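Local coordinates for aminopeptidase YwaD (Bacillus subtilis, PDB 6HC6), which hydrolyses peptides from the amino end, releasing N-terminal residues such as arginine, lysine and leucine with the aid of two bound zinc ions, at residues 93-98 with 297-302; 109-114 with 217-222; 185-190 with 196-201. All coordinates share one frame; numbering follows the deposited sequence.

Overall arrangement
The three contacts illustrate how the chemistry of packing follows place in the fold. Interaction 1 is a surface contact, where the connection from the peptidase sheet into the PA-domain sheet touches the start of helix 299-306. Interactions 2 and 3 are buried and share that second sheet: 109-114 and 196-201 lie on neighbouring strands, joined by backbone bonds between Gln112 and Gly200 and between Ala114 and Val198. Interaction 2 is purely aliphatic and lies inside the curled sheet, whereas interaction 3 lies on the other face of strand 198-201, where a loop packs largely through carbon-to-backbone contacts. Strand 97-104, entered from 93-98, runs between the two strands of interaction 2.

Interaction 1: 93-98 with 297-302; sequences NIPDRL and GLLGSS
Ile94 and Leu299 are the closest backbone pair, with Ile94 CA and Leu299 CA still 7.4 Å apart, so side chains alone bridge the two segments. A single methyl of Leu299 does the touching. Its CD1 meets Ile94 CG2 at 3.9 Å, the two side chains crossing at about a right angle, and the same methyl meets the Pro95 ring at its CD, 3.6 Å away. Ile94 can offer CG2 because that methyl stands anti to the carbonyl carbon while CG1 takes the more hindered site (chi1 66°). Residues 94-96 carry the chain from strand 86-93 of the peptidase sheet to strand 97-104 of the PA-domain sheet, and Ile94 also bonds through its backbone to Gln225, in the return connection. Leu299 opens helix 299-306, with Leu298 at the N-cap. Leu298 O is gripped twice from Ser302, whose N and OG approach from opposite faces of the carbonyl plane; the OG bond is 2.9 Å. The side chain of Leu299 is about 8 Å from that of Glu295, a ligand of one zinc ion. With no hydrogen bond or charge pair across it, this small surface contact rests on van der Waals packing round one leucine methyl.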
ATOM      1  N   ASN A  93      11.713   5.775 -10.797  1.00 25.61           N
ATOM      2  CA  ASN A  93      12.477   4.573 -10.496  1.00 27.74           C
ATOM      3  C   ASN A  93      12.102   4.022  -9.123  1.00 25.66           C
ATOM      4  O   ASN A  93      11.769   4.765  -8.194  1.00 25.64           O
ATOM      5  CB  ASN A  93      13.980   4.853 -10.532  1.00 26.42           C
ATOM      6  CG  ASN A  93      14.458   5.328 -11.890  1.00 30.73           C
ATOM      7  OD1 ASN A  93      13.809   5.102 -12.909  1.00 32.16           O
ATOM      8  ND2 ASN A  93      15.617   5.974 -11.909  1.00 35.87           N
ATOM      9  N   ILE A  94      12.150   2.701  -8.999  1.00 21.00           N
ATOM     10  CA  ILE A  94      11.910   2.059  -7.708  1.00 19.17           C
ATOM     11  C   ILE A  94      13.029   1.051  -7.462  1.00 26.75           C
ATOM     12  O   ILE A  94      13.805   0.764  -8.389  1.00 25.13           O
ATOM     13  CB  ILE A  94      10.530   1.383  -7.651  1.00 19.38           C
ATOM     14  CG1 ILE A  94      10.457   0.214  -8.631  1.00 21.65           C
ATOM     15  CG2 ILE A  94       9.395   2.393  -7.855  1.00 21.28           C
ATOM     16  CD1 ILE A  94       9.154  -0.550  -8.554  1.00 23.48           C
ATOM     17  N   PRO A  95      13.165   0.497  -6.254  1.00 26.25           N
ATOM     18  CA  PRO A  95      14.289  -0.413  -5.986  1.00 28.78           C
ATOM     19  C   PRO A  95      14.247  -1.686  -6.821  1.00 30.40           C
ATOM     20  O   PRO A  95      13.219  -2.080  -7.374  1.00 28.71           O
ATOM     21  CB  PRO A  95      14.131  -0.741  -4.497  1.00 29.28           C
ATOM     22  CG  PRO A  95      13.401   0.418  -3.940  1.00 32.05           C
ATOM     23  CD  PRO A  95      12.438   0.825  -5.011  1.00 22.91           C
ATOM     24  N   ASP A  96      15.405  -2.338  -6.896  1.00 30.79           N
ATOM     25  CA  ASP A  96      15.480  -3.655  -7.504  1.00 26.93           C
ATOM     26  C   ASP A  96      14.509  -4.606  -6.817  1.00 30.26           C
ATOM     27  O   ASP A  96      14.215  -4.484  -5.624  1.00 30.88           O
ATOM     28  CB  ASP A  96      16.898  -4.218  -7.416  1.00 29.77           C
ATOM     29  CG  ASP A  96      17.922  -3.371  -8.156  1.00 40.57           C
ATOM     30  OD1 ASP A  96      17.538  -2.603  -9.064  1.00 34.27           O
ATOM     31  OD2 ASP A  96      19.125  -3.498  -7.836  1.00 39.51           O
ATOM     32  N   ARG A  97      13.995  -5.545  -7.596  1.00 30.64           N
ATOM     33  CA  ARG A  97      13.051  -6.536  -7.113  1.00 27.33           C
ATOM     34  C   ARG A  97      13.795  -7.854  -6.960  1.00 29.05           C
ATOM     35  O   ARG A  97      14.485  -8.288  -7.886  1.00 28.62           O
ATOM     36  CB  ARG A  97      11.882  -6.682  -8.088  1.00 27.54           C
ATOM     37  CG  ARG A  97      10.890  -7.777  -7.710  1.00 37.55           C
ATOM     38  CD  ARG A  97       9.640  -7.701  -8.581  1.00 47.15           C
ATOM     39  NE  ARG A  97       9.939  -7.291  -9.955  1.00 58.36           N
ATOM     40  CZ  ARG A  97      10.017  -8.121 -10.993  1.00 60.96           C
ATOM     41  NH1 ARG A  97       9.822  -9.424 -10.826  1.00 59.04           N
ATOM     42  NH2 ARG A  97      10.291  -7.647 -12.202  1.00 65.76           N
ATOM     43  N   LEU A  98      13.671  -8.473  -5.794  1.00 28.93           N
ATOM     44  CA  LEU A  98      14.379  -9.709  -5.496  1.00 26.65           C
ATOM     45  C   LEU A  98      13.417 -10.884  -5.533  1.00 31.56           C
ATOM     46  O   LEU A  98      12.317 -10.813  -4.970  1.00 33.12           O
ATOM     47  CB  LEU A  98      15.036  -9.649  -4.120  1.00 27.74           C
ATOM     48  CG  LEU A  98      16.256  -8.760  -3.935  1.00 39.43           C
ATOM     49  CD1 LEU A  98      16.450  -8.577  -2.458  1.00 46.29           C
ATOM     50  CD2 LEU A  98      17.473  -9.403  -4.556  1.00 38.57           C
ATOM     51  N   GLY A 297       6.366   1.416   0.218  1.00 18.77           N
ATOM     52  CA  GLY A 297       6.669   2.520   1.108  1.00 19.19           C
ATOM     53  C   GLY A 297       6.256   3.867   0.536  1.00 20.16           C
ATOM     54  O   GLY A 297       7.003   4.844   0.641  1.00 21.31           O
ATOM     55  N   LEU A 298       5.068   3.930  -0.069  1.00 18.32           N
ATOM     56  CA  LEU A 298       4.512   5.190  -0.558  1.00 17.72           C
ATOM     57  C   LEU A 298       5.384   5.792  -1.654  1.00 20.36           C
ATOM     58  O   LEU A 298       5.544   7.004  -1.733  1.00 18.09           O
ATOM     59  CB  LEU A 298       4.338   6.205   0.584  1.00 18.59           C
ATOM     60  CG  LEU A 298       3.799   5.657   1.900  1.00 18.01           C
ATOM     61  CD1 LEU A 298       3.544   6.790   2.907  1.00 19.01           C
ATOM     62  CD2 LEU A 298       2.512   4.850   1.628  1.00 22.13           C
ATOM     63  N   LEU A 299       5.968   4.944  -2.504  1.00 18.69           N
ATOM     64  CA  LEU A 299       6.984   5.474  -3.415  1.00 21.85           C
ATOM     65  C   LEU A 299       6.385   6.401  -4.463  1.00 21.04           C
ATOM     66  O   LEU A 299       7.028   7.384  -4.862  1.00 20.07           O
ATOM     67  CB  LEU A 299       7.739   4.336  -4.095  1.00 21.65           C
ATOM     68  CG  LEU A 299       8.529   3.457  -3.125  1.00 21.94           C
ATOM     69  CD1 LEU A 299       9.416   2.495  -3.910  1.00 22.65           C
ATOM     70  CD2 LEU A 299       9.361   4.299  -2.157  1.00 20.44           C
ATOM     71  N   GLY A 300       5.176   6.108  -4.925  1.00 19.71           N
ATOM     72  CA  GLY A 300       4.559   6.937  -5.946  1.00 18.82           C
ATOM     73  C   GLY A 300       4.059   8.256  -5.404  1.00 22.90           C
ATOM     74  O   GLY A 300       4.280   9.301  -6.020  1.00 18.97           O
ATOM     75  N   SER A 301       3.376   8.232  -4.253  1.00 15.10           N
ATOM     76  CA  SER A 301       2.922   9.499  -3.683  1.00 16.88           C
ATOM     77  C   SER A 301       4.095  10.340  -3.186  1.00 23.78           C
ATOM     78  O   SER A 301       4.068  11.575  -3.305  1.00 21.48           O
ATOM     79  CB  SER A 301       1.907   9.240  -2.563  1.00 16.89           C
ATOM     80  OG  SER A 301       2.450   8.369  -1.597  1.00 19.42           O
ATOM     81  N   SER A 302       5.142   9.705  -2.652  1.00 19.65           N
ATOM     82  CA  SER A 302       6.330  10.466  -2.265  1.00 23.72           C
ATOM     83  C   SER A 302       6.960  11.143  -3.475  1.00 20.96           C
ATOM     84  O   SER A 302       7.315  12.325  -3.423  1.00 24.17           O
ATOM     85  CB  SER A 302       7.353   9.560  -1.577  1.00 25.81           C
ATOM     86  OG  SER A 302       6.872   9.128  -0.317  1.00 28.49           O
TER

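Interaction 2: 109-114 with 217-222; sequences ILLQAA and LKLKAF
No flat group enters the interface in which Leu111 meets Leu217 and Leu219. The aromatic ring of the two segments, Phe222, stands beyond it, and one of its faces carries Lys220 CG, 3.7 Å above the plane and offset toward the rim. The contact proper is aliphatic and divides the two branches of Leu111: CD1 meets Leu219 CD2 at 3.8 Å, while CD2 meets Leu217 CD1 at 3.9 Å. In both pairs the side chains cross obliquely. Leu111 chi1 (69°) sets CG between backbone N and carbonyl carbon, and chi2 (86°) then turns CD1 toward Leu219 and CD2 toward Leu217. Strands 111-113 and 217-222 do not pair; the axes of these short segments come within 9.6 Å, with 41° between their directions, and strand 97-104 lies between them in the curled mixed sheet of the PA domain, whose first and last strands also pair. Leu98 and Leu102 of that intervening strand complete the cluster beside Ala113 and Leu111. Leu219 CD2 is shared, since it also reaches Ala113 CB at 4.0 Å. Val199 of strand 198-201 touches both Leu111 and Leu219, and Pro197, just before that strand, packs on Leu217 and Leu219.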
ATOM      1  N   ILE A 109      11.249 -24.399  -0.007  1.00 24.97           N
ATOM      2  CA  ILE A 109      10.529 -23.499   0.888  1.00 22.69           C
ATOM      3  C   ILE A 109      10.210 -22.217   0.139  1.00 30.42           C
ATOM      4  O   ILE A 109      11.120 -21.532  -0.343  1.00 30.56           O
ATOM      5  CB  ILE A 109      11.340 -23.195   2.162  1.00 26.61           C
ATOM      6  CG1 ILE A 109      11.714 -24.496   2.862  1.00 25.21           C
ATOM      7  CG2 ILE A 109      10.564 -22.251   3.092  1.00 30.46           C
ATOM      8  CD1 ILE A 109      12.654 -24.306   4.004  1.00 26.52           C
ATOM      9  N   LEU A 110       8.925 -21.896   0.040  1.00 28.39           N
ATOM     10  CA  LEU A 110       8.498 -20.643  -0.564  1.00 25.61           C
ATOM     11  C   LEU A 110       8.952 -19.461   0.279  1.00 25.85           C
ATOM     12  O   LEU A 110       8.894 -19.502   1.510  1.00 28.10           O
ATOM     13  CB  LEU A 110       6.980 -20.620  -0.694  1.00 23.18           C
ATOM     14  CG  LEU A 110       6.386 -21.659  -1.632  1.00 33.13           C
ATOM     15  CD1 LEU A 110       4.889 -21.404  -1.792  1.00 39.46           C
ATOM     16  CD2 LEU A 110       7.095 -21.595  -2.966  1.00 36.43           C
ATOM     17  N   LEU A 111       9.384 -18.391  -0.387  1.00 23.54           N
ATOM     18  CA  LEU A 111       9.931 -17.247   0.316  1.00 22.11           C
ATOM     19  C   LEU A 111       9.435 -15.959  -0.315  1.00 24.70           C
ATOM     20  O   LEU A 111       8.979 -15.933  -1.460  1.00 24.92           O
ATOM     21  CB  LEU A 111      11.472 -17.271   0.319  1.00 20.93           C
ATOM     22  CG  LEU A 111      12.206 -17.040  -1.010  1.00 25.44           C
ATOM     23  CD1 LEU A 111      12.428 -15.553  -1.316  1.00 26.65           C
ATOM     24  CD2 LEU A 111      13.549 -17.741  -0.994  1.00 22.51           C
ATOM     25  N   GLN A 112       9.541 -14.882   0.453  1.00 19.16           N
ATOM     26  CA  GLN A 112       9.397 -13.532  -0.076  1.00 22.89           C
ATOM     27  C   GLN A 112      10.623 -12.756   0.361  1.00 25.91           C
ATOM     28  O   GLN A 112      10.920 -12.690   1.558  1.00 27.83           O
ATOM     29  CB  GLN A 112       8.118 -12.859   0.429  1.00 29.54           C
ATOM     30  CG  GLN A 112       6.910 -13.167  -0.419  1.00 37.60           C
ATOM     31  CD  GLN A 112       6.717 -12.129  -1.499  1.00 51.32           C
ATOM     32  OE1 GLN A 112       6.189 -11.051  -1.238  1.00 60.76           O
ATOM     33  NE2 GLN A 112       7.173 -12.434  -2.711  1.00 51.92           N
ATOM     34  N   ALA A 113      11.337 -12.187  -0.602  1.00 23.50           N
ATOM     35  CA  ALA A 113      12.578 -11.493  -0.321  1.00 24.46           C
ATOM     36  C   ALA A 113      12.288 -10.045   0.037  1.00 31.02           C
ATOM     37  O   ALA A 113      11.360  -9.431  -0.497  1.00 36.27           O
ATOM     38  CB  ALA A 113      13.522 -11.566  -1.518  1.00 33.01           C
ATOM     39  N   ALA A 114      13.074  -9.512   0.962  1.00 28.11           N
ATOM     40  CA  ALA A 114      12.873  -8.148   1.420  1.00 26.01           C
ATOM     41  C   ALA A 114      13.470  -7.167   0.417  1.00 29.62           C
ATOM     42  O   ALA A 114      14.643  -7.273   0.048  1.00 27.13           O
ATOM     43  CB  ALA A 114      13.507  -7.949   2.794  1.00 28.54           C
ATOM     44  N   LEU A 217      20.193 -20.640  -0.445  1.00 27.27           N
ATOM     45  CA  LEU A 217      19.349 -19.550  -0.906  1.00 23.62           C
ATOM     46  C   LEU A 217      19.810 -19.124  -2.292  1.00 30.03           C
ATOM     47  O   LEU A 217      21.009 -18.941  -2.518  1.00 33.37           O
ATOM     48  CB  LEU A 217      19.422 -18.391   0.083  1.00 24.04           C
ATOM     49  CG  LEU A 217      18.310 -17.368   0.166  1.00 44.52           C
ATOM     50  CD1 LEU A 217      17.074 -17.995   0.760  1.00 42.05           C
ATOM     51  CD2 LEU A 217      18.799 -16.247   1.062  1.00 50.58           C
ATOM     52  N   LYS A 218      18.867 -19.016  -3.230  1.00 29.61           N
ATOM     53  CA  LYS A 218      19.139 -18.498  -4.567  1.00 28.61           C
ATOM     54  C   LYS A 218      18.236 -17.294  -4.780  1.00 30.98           C
ATOM     55  O   LYS A 218      17.010 -17.436  -4.779  1.00 32.55           O
ATOM     56  CB  LYS A 218      18.894 -19.551  -5.649  1.00 31.38           C
ATOM     57  CG  LYS A 218      19.764 -20.795  -5.527  1.00 37.47           C
ATOM     58  CD  LYS A 218      19.666 -21.691  -6.763  1.00 41.77           C
ATOM     59  CE  LYS A 218      20.409 -23.004  -6.532  1.00 51.62           C
ATOM     60  NZ  LYS A 218      20.236 -23.966  -7.658  1.00 55.26           N
ATOM     61  N   LEU A 219      18.838 -16.116  -4.942  1.00 27.96           N
ATOM     62  CA  LEU A 219      18.075 -14.879  -5.083  1.00 23.54           C
ATOM     63  C   LEU A 219      18.680 -14.031  -6.187  1.00 34.14           C
ATOM     64  O   LEU A 219      19.888 -13.780  -6.190  1.00 32.21           O
ATOM     65  CB  LEU A 219      18.049 -14.076  -3.782  1.00 27.79           C
ATOM     66  CG  LEU A 219      17.320 -14.685  -2.587  1.00 34.82           C
ATOM     67  CD1 LEU A 219      17.713 -13.930  -1.339  1.00 42.86           C
ATOM     68  CD2 LEU A 219      15.806 -14.650  -2.778  1.00 35.55           C
ATOM     69  N   LYS A 220      17.837 -13.591  -7.113  1.00 30.58           N
ATOM     70  CA  LYS A 220      18.248 -12.732  -8.211  1.00 28.06           C
ATOM     71  C   LYS A 220      17.573 -11.376  -8.058  1.00 27.28           C
ATOM     72  O   LYS A 220      16.396 -11.297  -7.692  1.00 28.67           O
ATOM     73  CB  LYS A 220      17.894 -13.366  -9.563  1.00 35.02           C
ATOM     74  CG  LYS A 220      17.667 -12.369 -10.689  1.00 50.33           C
ATOM     75  CD  LYS A 220      18.414 -12.768 -11.957  1.00 61.44           C
ATOM     76  CE  LYS A 220      18.016 -11.888 -13.136  1.00 62.30           C
ATOM     77  NZ  LYS A 220      18.503 -12.451 -14.433  1.00 69.47           N
ATOM     78  N   ALA A 221      18.341 -10.315  -8.295  1.00 32.47           N
ATOM     79  CA  ALA A 221      17.833  -8.951  -8.280  1.00 30.84           C
ATOM     80  C   ALA A 221      17.464  -8.540  -9.698  1.00 36.42           C
ATOM     81  O   ALA A 221      18.291  -8.624 -10.611  1.00 35.01           O
ATOM     82  CB  ALA A 221      18.870  -7.987  -7.706  1.00 30.93           C
ATOM     83  N   PHE A 222      16.226  -8.104  -9.878  1.00 33.96           N
ATOM     84  CA  PHE A 222      15.788  -7.546 -11.148  1.00 35.43           C
ATOM     85  C   PHE A 222      15.936  -6.034 -11.072  1.00 33.16           C
ATOM     86  O   PHE A 222      15.331  -5.395 -10.210  1.00 28.82           O
ATOM     87  CB  PHE A 222      14.349  -7.963 -11.442  1.00 37.32           C
ATOM     88  CG  PHE A 222      14.212  -9.421 -11.728  1.00 44.25           C
ATOM     89  CD1 PHE A 222      14.110 -10.338 -10.693  1.00 43.74           C
ATOM     90  CD2 PHE A 222      14.243  -9.887 -13.034  1.00 49.44           C
ATOM     91  CE1 PHE A 222      14.008 -11.694 -10.958  1.00 45.60           C
ATOM     92  CE2 PHE A 222      14.142 -11.236 -13.307  1.00 51.43           C
ATOM     93  CZ  PHE A 222      14.024 -12.142 -12.269  1.00 48.25           C
TER

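Interaction 3: 185-190 with 196-201; sequences MTPNLS and IPVVGI
Met185 O is buried against Gly200 with no conventional hydrogen-bond partner, and what it faces instead is a carbon: Gly200 CA lies 3.3 Å from Met185 O, in a CA-H...O contact with an angle of 138° at the hydrogen. Such closeness is possible because Gly200 has no side chain; the site a CB would fill is taken up by Met185 O and Pro187 CD. The segments run nearly antiparallel, yet no hydrogen bond joins them. Strand 198-201 already pairs along its edges with strands 107-113 and 172-176 of the PA-domain sheet, so loop 185-190 lies over its face. Pro187 CG sits above the flat Val199-Gly200 peptide, 3.4 Å from Gly200 N, and also meets Val198 CG1 at 4.0 Å. Pro187 centres an inverse gamma turn, marked by a weak bond from Asn188 N to Thr186 O, and an Asx turn follows, in which Asn188 OD1 accepts from Ser190 N at 2.8 Å. Replacing Pro187 by a glycine would probably open a gap above the Val199-Gly200 peptide, leave Val198 CG1 without this neighbour and make the turn less rigid. Farther along, Leu189 CD1 approaches Val198 CG2 at 4.3 Å, with Ala162 of helix 158-167 beside both residues. At the other end Met185, with CG placed between its backbone N and carbonyl carbon (chi1 42°), brings CG to 3.6 Å from Ile201 O. Loop and strand thus meet through carbon laid on backbone, which leaves Met185 O with nothing but the CA-H...O contact from Gly200, room for which depends on the missing side chain.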
ATOM      1  N   MET A 185       5.593 -14.567   4.701  1.00 37.20           N
ATOM      2  CA  MET A 185       5.569 -13.159   5.071  1.00 36.58           C
ATOM      3  C   MET A 185       6.679 -12.393   4.358  1.00 31.08           C
ATOM      4  O   MET A 185       7.770 -12.914   4.124  1.00 33.90           O
ATOM      5  CB  MET A 185       5.745 -13.023   6.586  1.00 37.67           C
ATOM      6  CG  MET A 185       6.805 -13.982   7.136  1.00 21.12           C
ATOM      7  SD  MET A 185       7.911 -13.354   8.442  1.00 41.15           S
ATOM      8  CE  MET A 185       8.809 -12.087   7.553  1.00 49.23           C
ATOM      9  N   THR A 186       6.395 -11.141   4.018  1.00 28.93           N
ATOM     10  CA  THR A 186       7.426 -10.248   3.495  1.00 29.18           C
ATOM     11  C   THR A 186       8.158  -9.590   4.660  1.00 26.56           C
ATOM     12  O   THR A 186       7.515  -8.938   5.490  1.00 25.50           O
ATOM     13  CB  THR A 186       6.799  -9.186   2.603  1.00 43.33           C
ATOM     14  OG1 THR A 186       6.067  -9.818   1.544  1.00 45.71           O
ATOM     15  CG2 THR A 186       7.869  -8.303   2.002  1.00 41.51           C
ATOM     16  N   PRO A 187       9.474  -9.756   4.785  1.00 28.59           N
ATOM     17  CA  PRO A 187      10.210  -9.119   5.907  1.00 30.29           C
ATOM     18  C   PRO A 187      10.630  -7.686   5.587  1.00 34.22           C
ATOM     19  O   PRO A 187      11.820  -7.376   5.416  1.00 32.07           O
ATOM     20  CB  PRO A 187      11.403 -10.062   6.092  1.00 34.21           C
ATOM     21  CG  PRO A 187      11.669 -10.588   4.721  1.00 35.98           C
ATOM     22  CD  PRO A 187      10.326 -10.687   4.021  1.00 29.10           C
ATOM     23  N   ASN A 188       9.629  -6.799   5.526  1.00 27.02           N
ATOM     24  CA  ASN A 188       9.817  -5.394   5.152  1.00 26.14           C
ATOM     25  C   ASN A 188      10.860  -4.709   6.032  1.00 27.15           C
ATOM     26  O   ASN A 188      10.749  -4.699   7.260  1.00 26.28           O
ATOM     27  CB  ASN A 188       8.468  -4.672   5.254  1.00 32.20           C
ATOM     28  CG  ASN A 188       8.494  -3.241   4.713  1.00 56.97           C
ATOM     29  OD1 ASN A 188       9.503  -2.534   4.798  1.00 58.73           O
ATOM     30  ND2 ASN A 188       7.360  -2.803   4.171  1.00 63.89           N
ATOM     31  N   LEU A 189      11.855  -4.091   5.391  1.00 22.68           N
ATOM     32  CA  LEU A 189      12.996  -3.514   6.094  1.00 25.76           C
ATOM     33  C   LEU A 189      12.839  -2.020   6.387  1.00 30.04           C
ATOM     34  O   LEU A 189      13.838  -1.347   6.664  1.00 30.53           O
ATOM     35  CB  LEU A 189      14.275  -3.765   5.286  1.00 21.31           C
ATOM     36  CG  LEU A 189      14.643  -5.253   5.186  1.00 21.13           C
ATOM     37  CD1 LEU A 189      15.789  -5.466   4.220  1.00 26.92           C
ATOM     38  CD2 LEU A 189      15.007  -5.800   6.565  1.00 27.68           C
ATOM     39  N   SER A 190      11.610  -1.494   6.359  1.00 26.89           N
ATOM     40  CA  SER A 190      11.347  -0.093   6.718  1.00 28.62           C
ATOM     41  C   SER A 190      12.178   0.865   5.870  1.00 30.69           C
ATOM     42  O   SER A 190      12.634   1.906   6.349  1.00 31.56           O
ATOM     43  CB  SER A 190      11.601   0.171   8.209  1.00 37.49           C
ATOM     44  OG  SER A 190      10.845  -0.682   9.057  1.00 39.10           O
ATOM     45  N   ILE A 196      23.136  -8.196   3.259  1.00 33.84           N
ATOM     46  CA  ILE A 196      23.034  -9.642   3.077  1.00 31.32           C
ATOM     47  C   ILE A 196      21.608  -9.946   2.643  1.00 30.04           C
ATOM     48  O   ILE A 196      20.712  -9.094   2.771  1.00 30.87           O
ATOM     49  CB  ILE A 196      23.435 -10.410   4.359  1.00 32.72           C
ATOM     50  CG1 ILE A 196      22.615  -9.945   5.565  1.00 32.73           C
ATOM     51  CG2 ILE A 196      24.913 -10.222   4.642  1.00 32.71           C
ATOM     52  CD1 ILE A 196      22.911 -10.740   6.831  1.00 35.08           C
ATOM     53  N   PRO A 197      21.362 -11.134   2.089  1.00 28.13           N
ATOM     54  CA  PRO A 197      19.983 -11.507   1.745  1.00 26.78           C
ATOM     55  C   PRO A 197      19.107 -11.573   2.985  1.00 24.76           C
ATOM     56  O   PRO A 197      19.553 -11.988   4.057  1.00 24.88           O
ATOM     57  CB  PRO A 197      20.135 -12.889   1.100  1.00 27.06           C
ATOM     58  CG  PRO A 197      21.563 -12.964   0.652  1.00 30.01           C
ATOM     59  CD  PRO A 197      22.341 -12.137   1.633  1.00 28.58           C
ATOM     60  N   VAL A 198      17.852 -11.134   2.834  1.00 23.96           N
ATOM     61  CA  VAL A 198      16.835 -11.217   3.878  1.00 24.52           C
ATOM     62  C   VAL A 198      15.560 -11.759   3.240  1.00 28.12           C
ATOM     63  O   VAL A 198      15.022 -11.145   2.312  1.00 27.42           O
ATOM     64  CB  VAL A 198      16.555  -9.852   4.530  1.00 24.27           C
ATOM     65  CG1 VAL A 198      15.528 -10.010   5.645  1.00 28.12           C
ATOM     66  CG2 VAL A 198      17.850  -9.189   5.049  1.00 25.95           C
ATOM     67  N   VAL A 199      15.067 -12.893   3.737  1.00 23.62           N
ATOM     68  CA  VAL A 199      13.856 -13.495   3.185  1.00 22.04           C
ATOM     69  C   VAL A 199      12.911 -13.873   4.316  1.00 25.49           C
ATOM     70  O   VAL A 199      13.325 -14.112   5.454  1.00 25.56           O
ATOM     71  CB  VAL A 199      14.140 -14.733   2.295  1.00 23.63           C
ATOM     72  CG1 VAL A 199      15.148 -14.401   1.182  1.00 23.29           C
ATOM     73  CG2 VAL A 199      14.585 -15.936   3.137  1.00 22.35           C
ATOM     74  N   GLY A 200      11.628 -13.917   3.997  1.00 23.05           N
ATOM     75  CA  GLY A 200      10.607 -14.337   4.944  1.00 23.35           C
ATOM     76  C   GLY A 200       9.958 -15.616   4.456  1.00 24.16           C
ATOM     77  O   GLY A 200       9.774 -15.804   3.253  1.00 24.43           O
ATOM     78  N   ILE A 201       9.649 -16.512   5.391  1.00 21.08           N
ATOM     79  CA  ILE A 201       9.047 -17.797   5.058  1.00 19.52           C
ATOM     80  C   ILE A 201       7.921 -18.080   6.039  1.00 23.80           C
ATOM     81  O   ILE A 201       7.762 -17.402   7.058  1.00 23.08           O
ATOM     82  CB  ILE A 201      10.072 -18.950   5.069  1.00 25.23           C
ATOM     83  CG1 ILE A 201      10.588 -19.176   6.494  1.00 24.59           C
ATOM     84  CG2 ILE A 201      11.219 -18.657   4.093  1.00 20.42           C
ATOM     85  CD1 ILE A 201      11.541 -20.362   6.622  1.00 26.00           C
TER